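Local coordinates for Dye-decolorizing peroxidase Tfu_3078 (Thermobifida fusca, PDB 5FW4), which uses heme b and hydrogen peroxide to oxidise a wide range of compounds, most readily anthraquinone dyes, its physiological substrate being unknown, at residues A[60-68]-A[118-126]. Numbering follows the deposited sequence.
Sequences AAQRADATA and LHEESPHDI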
loop_
_atom_site.group_PDB
_atom_site.type_symbol
_atom_site.label_atom_id
_atom_site.label_comp_id
_atom_site.label_asym_id
_atom_site.label_seq_id
_atom_site.Cartn_x
_atom_site.Cartn_y
_atom_site.Cartn_z
ATOM N N ALA A 60 1.370 16.245 -5.878
ATOM C CA ALA A 60 0.010 16.192 -5.281
ATOM C C ALA A 60 -0.958 17.261 -5.816
ATOM O O ALA A 60 -2.167 17.027 -5.850
ATOM C CB ALA A 60 0.076 16.304 -3.778
ATOM N N ALA A 61 -0.442 18.430 -6.167
ATOM C CA ALA A 61 -1.272 19.581 -6.500
ATOM C C ALA A 61 -1.752 19.584 -7.947
ATOM O O ALA A 61 -2.784 20.157 -8.256
ATOM C CB ALA A 61 -0.489 20.870 -6.240
ATOM N N GLN A 62 -0.973 19.031 -8.855
ATOM C CA GLN A 62 -1.295 19.199 -10.289
ATOM C C GLN A 62 -2.050 18.032 -10.917
ATOM O O GLN A 62 -1.950 16.898 -10.448
ATOM C CB GLN A 62 -0.015 19.423 -11.071
ATOM C CG GLN A 62 0.609 20.767 -10.772
ATOM C CD GLN A 62 1.891 20.971 -11.541
ATOM O OE1 GLN A 62 2.415 20.035 -12.170
ATOM N NE2 GLN A 62 2.431 22.193 -11.476
ATOM N N ARG A 63 -2.800 18.327 -11.990
ATOM C CA ARG A 63 -3.304 17.285 -12.861
ATOM C C ARG A 63 -2.082 16.803 -13.651
ATOM O O ARG A 63 -1.088 17.503 -13.723
ATOM C CB ARG A 63 -4.429 17.779 -13.798
ATOM C CG ARG A 63 -5.374 18.814 -13.188
ATOM C CD ARG A 63 -6.838 18.758 -13.635
ATOM N NE ARG A 63 -7.469 17.698 -12.894
ATOM C CZ ARG A 63 -8.346 17.803 -11.897
ATOM N NH1 ARG A 63 -8.844 18.961 -11.484
ATOM N NH2 ARG A 63 -8.732 16.678 -11.306
ATOM N N ALA A 64 -2.167 15.601 -14.214
ATOM C CA ALA A 64 -1.162 15.062 -15.130
ATOM C C ALA A 64 -1.343 15.619 -16.552
ATOM O O ALA A 64 -2.375 16.176 -16.890
ATOM C CB ALA A 64 -1.296 13.563 -15.181
ATOM N N ASP A 65 -0.345 15.414 -17.400
ATOM C CA ASP A 65 -0.494 15.679 -18.833
ATOM C C ASP A 65 -1.301 14.576 -19.570
ATOM O O ASP A 65 -0.784 13.494 -19.876
ATOM C CB ASP A 65 0.865 15.849 -19.478
ATOM C CG ASP A 65 0.767 16.292 -20.918
ATOM O OD1 ASP A 65 -0.366 16.513 -21.410
ATOM O OD2 ASP A 65 1.828 16.409 -21.561
ATOM N N ALA A 66 -2.570 14.880 -19.852
ATOM C CA ALA A 66 -3.469 13.970 -20.550
ATOM C C ALA A 66 -3.118 13.775 -22.036
ATOM O O ALA A 66 -3.661 12.869 -22.681
ATOM C CB ALA A 66 -4.901 14.474 -20.422
ATOM N N THR A 67 -2.233 14.614 -22.578
ATOM C CA THR A 67 -1.858 14.549 -24.003
ATOM C C THR A 67 -0.597 13.727 -24.289
ATOM O O THR A 67 -0.307 13.450 -25.452
ATOM C CB THR A 67 -1.583 15.946 -24.590
ATOM O OG1 THR A 67 -0.407 16.481 -23.970
ATOM C CG2 THR A 67 -2.798 16.903 -24.403
ATOM N N ALA A 68 0.175 13.368 -23.262
ATOM C CA ALA A 68 1.386 12.571 -23.497
ATOM C C ALA A 68 1.060 11.266 -24.236
ATOM O O ALA A 68 0.015 10.617 -24.013
ATOM C CB ALA A 68 2.149 12.279 -22.207
ATOM N N LEU A 118 -10.935 11.322 -16.240
ATOM C CA LEU A 118 -10.093 11.275 -15.042
ATOM C C LEU A 118 -8.817 12.080 -15.194
ATOM O O LEU A 118 -8.152 12.409 -14.205
ATOM C CB LEU A 118 -9.752 9.824 -14.655
ATOM C CG LEU A 118 -10.910 8.980 -14.078
ATOM C CD1 LEU A 118 -10.511 7.530 -13.932
ATOM C CD2 LEU A 118 -11.419 9.484 -12.728
ATOM N N HIS A 119 -8.470 12.398 -16.430
ATOM C CA HIS A 119 -7.317 13.238 -16.672
ATOM C C HIS A 119 -7.637 14.717 -16.539
ATOM O O HIS A 119 -6.746 15.502 -16.296
ATOM C CB HIS A 119 -6.738 12.953 -18.041
ATOM C CG HIS A 119 -6.115 11.603 -18.151
ATOM N ND1 HIS A 119 -6.145 10.861 -19.316
ATOM C CD2 HIS A 119 -5.463 10.847 -17.235
ATOM C CE1 HIS A 119 -5.525 9.714 -19.117
ATOM N NE2 HIS A 119 -5.100 9.682 -17.862
ATOM N N GLU A 120 -8.900 15.084 -16.701
ATOM C CA GLU A 120 -9.318 16.471 -16.574
ATOM C C GLU A 120 -10.104 16.703 -15.281
ATOM O O GLU A 120 -10.214 17.826 -14.823
ATOM C CB GLU A 120 -10.149 16.907 -17.785
ATOM C CG GLU A 120 -9.653 16.435 -19.160
ATOM C CD GLU A 120 -8.415 17.175 -19.695
ATOM O OE1 GLU A 120 -7.759 17.925 -18.936
ATOM O OE2 GLU A 120 -8.099 17.005 -20.893
ATOM N N GLU A 121 -10.652 15.642 -14.705
ATOM C CA GLU A 121 -11.380 15.719 -13.441
ATOM C C GLU A 121 -10.929 14.646 -12.483
ATOM O O GLU A 121 -10.342 13.647 -12.888
ATOM C CB GLU A 121 -12.875 15.532 -13.691
ATOM C CG GLU A 121 -13.323 15.992 -15.058
ATOM C CD GLU A 121 -14.784 15.669 -15.318
ATOM O OE1 GLU A 121 -15.615 16.057 -14.475
ATOM O OE2 GLU A 121 -15.080 15.029 -16.353
ATOM N N SER A 122 -11.240 14.841 -11.209
ATOM C CA SER A 122 -10.915 13.886 -10.167
ATOM C C SER A 122 -12.072 12.922 -9.962
ATOM O O SER A 122 -13.239 13.227 -10.336
ATOM C CB SER A 122 -10.564 14.604 -8.846
ATOM O OG SER A 122 -9.599 15.617 -9.051
ATOM N N PRO A 123 -11.785 11.763 -9.359
ATOM C CA PRO A 123 -12.873 10.802 -9.157
ATOM C C PRO A 123 -14.085 11.403 -8.482
ATOM O O PRO A 123 -15.184 11.026 -8.816
ATOM C CB PRO A 123 -12.250 9.738 -8.266
ATOM C CG PRO A 123 -10.773 9.808 -8.568
ATOM C CD PRO A 123 -10.497 11.273 -8.799
ATOM N N HIS A 124 -13.876 12.320 -7.535
ATOM C CA HIS A 124 -14.979 12.895 -6.766
ATOM C C HIS A 124 -15.737 13.961 -7.553
ATOM O O HIS A 124 -16.834 14.356 -7.142
ATOM C CB HIS A 124 -14.529 13.442 -5.401
ATOM C CG HIS A 124 -13.249 14.211 -5.434
ATOM N ND1 HIS A 124 -12.011 13.606 -5.566
ATOM C CD2 HIS A 124 -13.007 15.540 -5.314
ATOM C CE1 HIS A 124 -11.068 14.531 -5.541
ATOM N NE2 HIS A 124 -11.643 15.711 -5.381
ATOM N N ASP A 125 -15.182 14.413 -8.681
ATOM C CA ASP A 125 -15.967 15.219 -9.652
ATOM C C ASP A 125 -16.875 14.321 -10.517
ATOM O O ASP A 125 -17.954 14.730 -10.964
ATOM C CB ASP A 125 -15.034 16.047 -10.550
ATOM C CG ASP A 125 -14.092 16.940 -9.757
ATOM O OD1 ASP A 125 -14.535 17.518 -8.743
ATOM O OD2 ASP A 125 -12.902 17.061 -10.143
ATOM N N ILE A 126 -16.440 13.086 -10.736
ATOM C CA ILE A 126 -17.176 12.127 -11.577
ATOM C C ILE A 126 -18.380 11.485 -10.883
ATOM O O ILE A 126 -19.351 11.068 -11.536
ATOM C CB ILE A 126 -16.191 11.041 -12.081
ATOM C CG1 ILE A 126 -15.361 11.638 -13.218
ATOM C CG2 ILE A 126 -16.884 9.745 -12.524
ATOM C CD1 ILE A 126 -13.996 11.025 -13.332
HETATM O O HOH W 1 -7.131 14.264 -12.474
HETATM O O HOH W 2 -4.853 14.303 -13.649
#
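The guanidinium of Arg63 lies across the backbone between Glu120 and Ser122: over one face sits Glu120 O, 3.3 Å above the plane and displaced toward the rim, together with Glu121 CA, while Ser122 CB and a water lie at the edge. The His119 ring is approached obliquely by Ala66 CB. Bends at chi2 and chi3 (80°) carry the long arginine chain along the turn that joins helices 97-120 and 123-126. From there NH2 donates to Ser122 OG at 2.6 Å. The bond is bent, with an N-H...O angle of 131°. The same nitrogen also donates to the edge water, which in turn donates a hydrogen bond to Leu118 O. Serine suits the N-cap position because its short hydroxyl stays close to the backbone; here it turns to the arginine instead of capping. Asp125 OD2 accepts from Ser122 N at 3.0 Å, linking this residue to the first turn of helix 123-126. Were Ser122 replaced by alanine, Arg63 NH2 would probably lose this acceptor, leaving the guanidinium, still bonded to the water, freer to turn.

At the other end Ala66 CB meets His119 CB at 3.4 Å; a methyl is small enough for the backbones to come this close. A second water accepts from Ala64 N and donates a weak bond to His119 O. The ring's NE2 bonds instead to Val142 N at the start of strand 141-146.

Away from the heme, the chain following helix 51-61 thus lies against the end of helix 97-120, in the N-terminal DyP-type peroxidase region. Asp125 OD2, 4.3 Å from Arg63 NH2, is beyond salt-bridge range, though its charge may still steady the cation electrostatically.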